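Local coordinates for RagB/SusD domain protein (Flavobacterium johnsoniae, PDB 5J5U) that probably captures chitin or chitin fragments at the outer membrane, as a SusD-like binding protein of a chitin-utilisation locus, at residues 51-56 with 305-310; 59-64 with 433-438; 258-263 with 319-324. One frame throughout, in Å; residues are numbered along the deposited sequence.

Interaction 1: residues 51-56 with 305-310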
loop_
_atom_site.group_PDB
_atom_site.type_symbol
_atom_site.label_atom_id
_atom_site.label_comp_id
_atom_site.label_asym_id
_atom_site.label_seq_id
_atom_site.Cartn_x
_atom_site.Cartn_y
_atom_site.Cartn_z
ATOM N N GLY A 51 4.845 15.345 11.264
ATOM C CA GLY A 51 4.672 15.831 12.619
ATOM C C GLY A 51 5.434 15.132 13.718
ATOM O O GLY A 51 5.976 15.793 14.604
ATOM N N SER A 52 5.439 13.803 13.697
ATOM C CA SER A 52 6.173 13.033 14.695
ATOM C C SER A 52 7.683 13.064 14.412
ATOM O O SER A 52 8.101 13.334 13.289
ATOM C CB SER A 52 5.692 11.584 14.736
ATOM O OG SER A 52 6.314 10.791 13.734
ATOM N N TRP A 53 8.490 12.789 15.427
ATOM C CA TRP A 53 9.939 12.754 15.267
ATOM C C TRP A 53 10.384 11.753 14.199
ATOM O O TRP A 53 11.051 12.119 13.243
ATOM C CB TRP A 53 10.620 12.417 16.604
ATOM C CG TRP A 53 12.071 12.076 16.473
ATOM C CD1 TRP A 53 12.636 10.838 16.615
ATOM C CD2 TRP A 53 13.147 12.974 16.145
ATOM N NE1 TRP A 53 13.998 10.917 16.418
ATOM C CE2 TRP A 53 14.336 12.215 16.131
ATOM C CE3 TRP A 53 13.220 14.345 15.875
ATOM C CZ2 TRP A 53 15.577 12.776 15.850
ATOM C CZ3 TRP A 53 14.456 14.904 15.594
ATOM C CH2 TRP A 53 15.619 14.120 15.589
ATOM N N ALA A 54 9.985 10.497 14.343
ATOM C CA ALA A 54 10.472 9.455 13.436
ATOM C C ALA A 54 10.061 9.697 11.962
ATOM O O ALA A 54 10.896 9.657 11.028
ATOM C CB ALA A 54 9.973 8.092 13.919
ATOM N N VAL A 55 8.784 9.978 11.753
ATOM C CA VAL A 55 8.286 10.092 10.385
ATOM C C VAL A 55 8.878 11.340 9.708
ATOM O O VAL A 55 9.390 11.268 8.590
ATOM C CB VAL A 55 6.733 10.105 10.358
ATOM C CG1 VAL A 55 6.231 10.317 8.975
ATOM C CG2 VAL A 55 6.160 8.780 10.917
ATOM N N THR A 56 8.860 12.463 10.415
ATOM C CA THR A 56 9.318 13.720 9.845
ATOM C C THR A 56 10.815 13.731 9.625
ATOM O O THR A 56 11.290 14.116 8.534
ATOM C CB THR A 56 8.994 14.942 10.731
ATOM O OG1 THR A 56 7.636 14.882 11.164
ATOM C CG2 THR A 56 9.250 16.245 9.953
ATOM N N GLY A 305 8.008 17.951 6.324
ATOM C CA GLY A 305 9.290 18.519 6.688
ATOM C C GLY A 305 9.212 19.303 7.984
ATOM O O GLY A 305 10.223 19.758 8.503
ATOM N N VAL A 306 8.012 19.427 8.533
ATOM C CA VAL A 306 7.806 20.226 9.736
ATOM C C VAL A 306 7.338 19.342 10.880
ATOM O O VAL A 306 6.399 18.581 10.723
ATOM C CB VAL A 306 6.772 21.375 9.480
ATOM C CG1 VAL A 306 6.434 22.120 10.772
ATOM C CG2 VAL A 306 7.295 22.334 8.412
ATOM N N PHE A 307 8.027 19.416 12.013
ATOM C CA PHE A 307 7.630 18.685 13.221
ATOM C C PHE A 307 6.364 19.319 13.839
ATOM O O PHE A 307 6.093 20.500 13.601
ATOM C CB PHE A 307 8.768 18.689 14.248
ATOM C CG PHE A 307 10.019 17.953 13.809
ATOM C CD1 PHE A 307 10.021 16.562 13.676
ATOM C CD2 PHE A 307 11.208 18.647 13.579
ATOM C CE1 PHE A 307 11.171 15.876 13.301
ATOM C CE2 PHE A 307 12.371 17.973 13.204
ATOM C CZ PHE A 307 12.347 16.585 13.064
ATOM N N ARG A 308 5.594 18.549 14.611
ATOM C CA ARG A 308 4.345 19.054 15.206
ATOM C C ARG A 308 4.585 20.196 16.209
ATOM O O ARG A 308 3.753 21.090 16.335
ATOM C CB ARG A 308 3.553 17.914 15.880
ATOM C CG ARG A 308 4.206 17.304 17.135
ATOM C CD ARG A 308 3.609 15.929 17.522
ATOM N NE ARG A 308 2.159 15.960 17.735
ATOM C CZ ARG A 308 1.572 16.199 18.910
ATOM N NH1 ARG A 308 2.310 16.409 19.990
ATOM N NH2 ARG A 308 0.246 16.225 19.008
ATOM N N TRP A 309 5.718 20.188 16.904
ATOM C CA TRP A 309 5.999 21.247 17.868
ATOM C C TRP A 309 6.498 22.532 17.188
ATOM O O TRP A 309 6.675 23.558 17.849
ATOM C CB TRP A 309 7.024 20.776 18.897
ATOM C CG TRP A 309 8.306 20.224 18.280
ATOM C CD1 TRP A 309 9.411 20.941 17.878
ATOM C CD2 TRP A 309 8.617 18.840 18.024
ATOM N NE1 TRP A 309 10.386 20.080 17.380
ATOM C CE2 TRP A 309 9.924 18.792 17.469
ATOM C CE3 TRP A 309 7.920 17.644 18.203
ATOM C CZ2 TRP A 309 10.536 17.590 17.089
ATOM C CZ3 TRP A 309 8.540 16.449 17.827
ATOM C CH2 TRP A 309 9.833 16.439 17.275
ATOM N N GLU A 310 6.682 22.482 15.868
ATOM C CA GLU A 310 7.115 23.652 15.106
ATOM C C GLU A 310 5.928 24.304 14.417
ATOM O O GLU A 310 6.076 25.347 13.802
ATOM C CB GLU A 310 8.165 23.275 14.049
ATOM C CG GLU A 310 9.463 22.696 14.586
ATOM C CD GLU A 310 10.407 22.251 13.476
ATOM O OE1 GLU A 310 9.926 21.782 12.420
ATOM O OE2 GLU A 310 11.632 22.394 13.648
#
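Thr56 and Phe307 pack closely at the buried heart of this contact. The methyl CG2 of Thr56 sits over one face of the Phe307 ring as a CH-pi contact, 4.1 Å from the ring centroid. Thr56 CB is 3.5 Å from Phe307 CE1. Thr56 chi1 of -47° places OG1 beside the backbone N and turns CG2 out over the ring and toward the peptide of Gly305. OG1 works both as acceptor and as donor. Thr56 OG1 accepts from Gly51 N at 2.8 Å. Thr56 OG1 donates to Ser52 O at 2.7 Å. That same carbonyl also takes the backbone N-H of Thr56. These bonds fix the rotation of the threonine and hold Gly51 against the first turn of helix 53-60.

Gly51 O accepts the one hydrogen bond that crosses between the segments. Arg308 N reaches Gly51 O at 2.8 Å, with an angle of 159° at the hydrogen. The aliphatic part of Arg308 runs over the same oxygen. The other face of Phe307 carries Trp309 CZ2 from its own segment, so the phenyl ring lies between threonine and indole.

The solvent side is looser. Trp53 and Trp309 are both exposed. Trp53 lies side by side with Phe307, the planes at 18°, but the rings are slid apart and barely overlap. Their nearest atoms are Trp53 CE3 and Phe307 CE1, 3.6 Å apart. Trp309 meets Trp53 through its rim alone, Trp309 CH2 to Trp53 CB at 4.2 Å.

Ser52 closes the helix start. Its OG accepts from Val55 N and also bonds Asp258. Ser52 is thus a serine N-cap, and the loop 305-310 packs against the first turn of the helix it caps.

Interaction 2: residues 59-64 with 433-438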
loop_
_atom_site.group_PDB
_atom_site.type_symbol
_atom_site.label_atom_id
_atom_site.label_comp_id
_atom_site.label_asym_id
_atom_site.label_seq_id
_atom_site.Cartn_x
_atom_site.Cartn_y
_atom_site.Cartn_z
ATOM N N GLY A 59 11.437 10.009 7.310
ATOM C CA GLY A 59 10.615 9.827 6.122
ATOM C C GLY A 59 10.282 11.107 5.340
ATOM O O GLY A 59 10.327 11.164 4.126
ATOM N N SER A 60 9.932 12.152 6.056
ATOM C CA SER A 60 9.497 13.373 5.421
ATOM C C SER A 60 10.687 14.145 4.811
ATOM O O SER A 60 10.636 14.559 3.660
ATOM C CB SER A 60 8.747 14.219 6.452
ATOM O OG SER A 60 7.889 15.123 5.818
ATOM N N LYS A 61 11.772 14.287 5.575
ATOM C CA LYS A 61 12.938 15.057 5.120
ATOM C C LYS A 61 13.998 14.233 4.356
ATOM O O LYS A 61 14.885 14.818 3.746
ATOM C CB LYS A 61 13.608 15.739 6.314
ATOM C CG LYS A 61 12.731 16.734 7.017
ATOM C CD LYS A 61 13.527 17.616 7.977
ATOM C CE LYS A 61 14.142 16.852 9.118
ATOM N NZ LYS A 61 14.769 17.778 10.140
ATOM N N PHE A 62 13.885 12.900 4.391
ATOM C CA PHE A 62 14.812 11.950 3.738
ATOM C C PHE A 62 16.175 11.808 4.456
ATOM O O PHE A 62 17.178 12.381 4.058
ATOM C CB PHE A 62 15.035 12.330 2.267
ATOM C CG PHE A 62 13.756 12.681 1.532
ATOM C CD1 PHE A 62 12.552 12.040 1.852
ATOM C CD2 PHE A 62 13.758 13.654 0.531
ATOM C CE1 PHE A 62 11.388 12.350 1.196
ATOM C CE2 PHE A 62 12.607 13.981 -0.140
ATOM C CZ PHE A 62 11.402 13.337 0.190
ATOM N N LYS A 63 16.186 11.030 5.525
ATOM C CA LYS A 63 17.415 10.676 6.207
ATOM C C LYS A 63 17.497 9.145 6.340
ATOM O O LYS A 63 16.496 8.487 6.619
ATOM C CB LYS A 63 17.492 11.344 7.584
ATOM C CG LYS A 63 17.584 12.839 7.539
ATOM C CD LYS A 63 17.928 13.409 8.904
ATOM C CE LYS A 63 17.901 14.929 8.876
ATOM N NZ LYS A 63 18.249 15.460 10.204
ATOM N N LYS A 64 18.683 8.588 6.112
ATOM C CA LYS A 64 18.871 7.141 6.114
ATOM C C LYS A 64 19.092 6.572 7.492
ATOM O O LYS A 64 19.890 7.097 8.264
ATOM C CB LYS A 64 20.069 6.739 5.247
ATOM C CG LYS A 64 20.004 7.224 3.847
ATOM C CD LYS A 64 20.728 6.258 2.932
ATOM C CE LYS A 64 22.227 6.398 3.027
ATOM N NZ LYS A 64 22.905 5.762 1.848
ATOM N N ILE A 433 10.255 19.384 -0.778
ATOM C CA ILE A 433 11.010 19.313 0.466
ATOM C C ILE A 433 12.265 20.180 0.362
ATOM O O ILE A 433 13.160 19.889 -0.426
ATOM C CB ILE A 433 11.369 17.832 0.798
ATOM C CG1 ILE A 433 10.079 17.020 1.064
ATOM C CG2 ILE A 433 12.326 17.737 1.983
ATOM C CD1 ILE A 433 9.324 17.481 2.314
ATOM N N THR A 434 12.346 21.237 1.166
ATOM C CA THR A 434 13.447 22.187 1.018
ATOM C C THR A 434 14.337 22.229 2.258
ATOM O O THR A 434 15.299 22.998 2.308
ATOM C CB THR A 434 12.923 23.634 0.737
ATOM O OG1 THR A 434 11.990 24.029 1.753
ATOM C CG2 THR A 434 12.251 23.720 -0.656
ATOM N N ASN A 435 14.065 21.347 3.216
ATOM C CA ASN A 435 14.896 21.236 4.417
ATOM C C ASN A 435 16.385 21.127 4.093
ATOM O O ASN A 435 16.799 20.330 3.234
ATOM C CB ASN A 435 14.466 20.024 5.242
ATOM C CG ASN A 435 13.017 20.089 5.631
ATOM O OD1 ASN A 435 12.130 19.865 4.796
ATOM N ND2 ASN A 435 12.756 20.442 6.883
ATOM N N SER A 436 17.190 21.917 4.797
ATOM C CA SER A 436 18.600 22.032 4.473
ATOM C C SER A 436 19.358 20.768 4.865
ATOM O O SER A 436 20.460 20.508 4.364
ATOM C CB SER A 436 19.196 23.251 5.169
ATOM O OG SER A 436 19.219 23.043 6.569
ATOM N N ASP A 437 18.765 19.983 5.756
ATOM C CA ASP A 437 19.374 18.726 6.191
ATOM C C ASP A 437 18.823 17.514 5.450
ATOM O O ASP A 437 19.059 16.386 5.868
ATOM C CB ASP A 437 19.201 18.516 7.713
ATOM C CG ASP A 437 17.741 18.647 8.175
ATOM O OD1 ASP A 437 16.914 19.247 7.442
ATOM O OD2 ASP A 437 17.414 18.156 9.282
ATOM N N SER A 438 18.089 17.725 4.361
ATOM C CA SER A 438 17.662 16.594 3.540
ATOM C C SER A 438 18.860 15.905 2.844
ATOM O O SER A 438 19.580 16.520 2.050
ATOM C CB SER A 438 16.650 17.037 2.502
ATOM O OG SER A 438 16.195 15.929 1.730
HETATM O O HOH W 1 14.762 20.769 8.808
#
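Lys61 and Lys63 both bind Asp437 through the single oxygen OD2. Lys61 NZ lies 2.8 Å from OD2 of Asp437 and meets the syn lone pair of that oxygen. Lys63 NZ stands 3.0 Å from Asp437 OD2 and comes from above the carboxylate plane. Both ammonium groups also pair with Glu57, so two lysines and two acids alternate. The bend of the Lys61 chain at chi3 (-64°) brings its end round to the acid.

Hydrogen bonds add to this. Ser438 OG donates to Lys61 O at 2.6 Å and also bonds Gly442. A water joins Lys61 NZ, Asn435 ND2 and Asp437 OD1. Asn435 ND2 has a further partner in Gly305 O, which holds its amide beside the lysine stem.

The apolar pair is Ile433 CG1 with Phe62 CZ, at 4.0 Å. Hydrocarbon also packs on polar groups. Ile433 CD1 touches Ser60 O, and the Lys61 methylenes cross the Asn435 side chain at about a right angle.

Phe62 leaves the helix with positive phi. The salt-bridge network thus joins a type I beta turn, 435-438, to the chain just past helix 53-60, with Glu57 of that helix completing it.

Interaction 3: residues 258-263 with 319-324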
loop_
_atom_site.group_PDB
_atom_site.type_symbol
_atom_site.label_atom_id
_atom_site.label_comp_id
_atom_site.label_asym_id
_atom_site.label_seq_id
_atom_site.Cartn_x
_atom_site.Cartn_y
_atom_site.Cartn_z
ATOM N N ASP A 258 1.765 11.611 15.348
ATOM C CA ASP A 258 1.598 11.693 13.900
ATOM C C ASP A 258 0.322 12.441 13.537
ATOM O O ASP A 258 -0.714 12.240 14.168
ATOM C CB ASP A 258 1.567 10.302 13.254
ATOM C CG ASP A 258 2.904 9.571 13.350
ATOM O OD1 ASP A 258 3.901 10.029 12.728
ATOM O OD2 ASP A 258 2.944 8.513 14.036
ATOM N N HIS A 259 0.418 13.302 12.519
ATOM C CA HIS A 259 -0.729 13.987 11.913
ATOM C C HIS A 259 -0.772 13.667 10.441
ATOM O O HIS A 259 0.227 13.219 9.873
ATOM C CB HIS A 259 -0.646 15.505 12.062
ATOM C CG HIS A 259 -0.420 15.986 13.461
ATOM N ND1 HIS A 259 -1.365 16.712 14.158
ATOM C CD2 HIS A 259 0.646 15.862 14.288
ATOM C CE1 HIS A 259 -0.886 17.023 15.351
ATOM N NE2 HIS A 259 0.329 16.513 15.458
ATOM N N PHE A 260 -1.912 13.920 9.808
ATOM C CA PHE A 260 -1.986 13.857 8.354
ATOM C C PHE A 260 -1.261 15.057 7.770
ATOM O O PHE A 260 -1.132 16.103 8.415
ATOM C CB PHE A 260 -3.448 13.795 7.866
ATOM C CG PHE A 260 -4.176 12.560 8.323
ATOM C CD1 PHE A 260 -3.635 11.305 8.098
ATOM C CD2 PHE A 260 -5.399 12.647 8.975
ATOM C CE1 PHE A 260 -4.281 10.159 8.513
ATOM C CE2 PHE A 260 -6.061 11.494 9.387
ATOM C CZ PHE A 260 -5.496 10.247 9.155
ATOM N N SER A 261 -0.734 14.910 6.567
ATOM C CA SER A 261 0.024 16.010 5.988
ATOM C C SER A 261 -0.898 17.135 5.510
ATOM O O SER A 261 -2.074 16.905 5.231
ATOM C CB SER A 261 0.883 15.502 4.839
ATOM O OG SER A 261 0.090 15.252 3.696
ATOM N N SER A 262 -0.365 18.345 5.406
ATOM C CA SER A 262 -1.139 19.465 4.873
ATOM C C SER A 262 -1.642 19.171 3.450
ATOM O O SER A 262 -2.715 19.607 3.061
ATOM C CB SER A 262 -0.308 20.756 4.898
ATOM O OG SER A 262 0.894 20.624 4.143
ATOM N N LEU A 263 -0.865 18.430 2.668
ATOM C CA LEU A 263 -1.280 18.077 1.312
ATOM C C LEU A 263 -2.617 17.291 1.316
ATOM O O LEU A 263 -3.567 17.620 0.577
ATOM C CB LEU A 263 -0.173 17.276 0.627
ATOM C CG LEU A 263 -0.388 16.881 -0.838
ATOM C CD1 LEU A 263 -0.388 18.104 -1.767
ATOM C CD2 LEU A 263 0.661 15.845 -1.265
ATOM N N SER A 319 -4.763 19.578 12.934
ATOM C CA SER A 319 -5.629 18.409 13.016
ATOM C C SER A 319 -4.838 17.170 13.386
ATOM O O SER A 319 -3.658 17.030 13.020
ATOM C CB SER A 319 -6.347 18.151 11.684
ATOM O OG SER A 319 -7.385 19.089 11.441
ATOM N N GLY A 320 -5.513 16.258 14.075
ATOM C CA GLY A 320 -4.952 14.985 14.482
ATOM C C GLY A 320 -5.583 13.799 13.763
ATOM O O GLY A 320 -6.212 13.935 12.719
ATOM N N ILE A 321 -5.393 12.610 14.318
ATOM C CA ILE A 321 -5.908 11.414 13.685
ATOM C C ILE A 321 -6.958 10.795 14.579
ATOM O O ILE A 321 -6.738 10.657 15.781
ATOM C CB ILE A 321 -4.786 10.404 13.391
ATOM C CG1 ILE A 321 -3.807 10.997 12.369
ATOM C CG2 ILE A 321 -5.376 9.084 12.906
ATOM C CD1 ILE A 321 -2.492 10.234 12.235
ATOM N N GLN A 322 -8.099 10.443 13.990
ATOM C CA GLN A 322 -9.195 9.870 14.760
ATOM C C GLN A 322 -8.706 8.628 15.477
ATOM O O GLN A 322 -8.013 7.791 14.887
ATOM C CB GLN A 322 -10.397 9.548 13.867
ATOM C CG GLN A 322 -11.169 10.778 13.360
ATOM C CD GLN A 322 -12.159 11.327 14.395
ATOM O OE1 GLN A 322 -12.130 10.942 15.566
ATOM N NE2 GLN A 322 -13.047 12.221 13.955
ATOM N N PRO A 323 -9.052 8.521 16.766
ATOM C CA PRO A 323 -8.557 7.485 17.691
ATOM C C PRO A 323 -8.833 6.061 17.217
ATOM O O PRO A 323 -8.002 5.184 17.441
ATOM C CB PRO A 323 -9.320 7.774 18.991
ATOM C CG PRO A 323 -9.766 9.220 18.866
ATOM C CD PRO A 323 -9.959 9.487 17.413
ATOM N N TYR A 324 -9.969 5.830 16.561
ATOM C CA TYR A 324 -10.338 4.467 16.164
ATOM C C TYR A 324 -9.388 3.937 15.071
ATOM O O TYR A 324 -9.258 2.717 14.859
ATOM C CB TYR A 324 -11.814 4.415 15.707
ATOM C CG TYR A 324 -12.264 5.551 14.783
ATOM C CD1 TYR A 324 -12.927 6.669 15.287
ATOM C CD2 TYR A 324 -12.053 5.489 13.411
ATOM C CE1 TYR A 324 -13.345 7.696 14.457
ATOM C CE2 TYR A 324 -12.476 6.519 12.561
ATOM C CZ TYR A 324 -13.119 7.613 13.096
ATOM O OH TYR A 324 -13.526 8.631 12.272
HETATM O O HOH W 2 -4.052 15.146 10.906
#
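His259 and Gly320 bring the two backbones closest, with their CA atoms 5.0 Å apart. Each belongs to a strand of two residues, but the strands 259-260 and 320-321 do not pair with each other. No backbone hydrogen bond joins the segments directly. A water bridges them instead. It accepts from Phe260 N at 2.7 Å and donates to Gly320 O at 3.1 Å. Its further bond to Ser319 O is weak. Beyond this short approach the chains part, and helix 262-270 leads off on one side.

The direct polar link comes from a side chain. His259 ND1 donates to Ser319 O at 2.6 Å, with an angle of 165° at the hydrogen. The oxygen lies almost in the imidazole plane, at the ring edge. The donor stands above the carbonyl plane of Ser319, 36° out of it. The other ring nitrogen, NE2, is hydrogen-bonded to Arg308 NE. Both ring nitrogens are therefore engaged, which should fix the ring's rotation.

The apolar part centres on Ile321. Its CG1 lies over one face of the Phe260 ring in a CH-pi contact, 3.8 Å from the centroid. The two side chains cross at about a right angle. With chi1 at -64°, CG1 of Ile321 sits beside the backbone N and CD1 extends on to the carbonyl of Asp258. There Ile321 CD1 is 3.3 Å from Asp258 O, a close fit.

Each strand has its own antiparallel partner: 259-260 pairs with 49-50, and 320-321 with 280-281. The contact joins these two small sheets through a water and side chains. Phe251 of helix 246-253 packs on both Asp258 and Ile321, and Val302 adds backbone bonds to Phe260 and Ser262.

Interaction 1 is the middle of the group. Its centre lies 11 Å from that of interaction 2 and 12 Å from that of interaction 3, and it touches both. Interactions 2 and 3 are 20 Å apart between centres and do not meet. Helix 53-60 serves interaction 1 at its start and interaction 2 further along, where the chain leaves it. The segments come in the order 51-56, 59-64, 258-263, 305-310, 319-324, 433-438. Interaction 1 crosses each of the others, while interaction 3 is nested within interaction 2. An early helix of this SusD-like fold is thereby tied to loops from the middle and late chain.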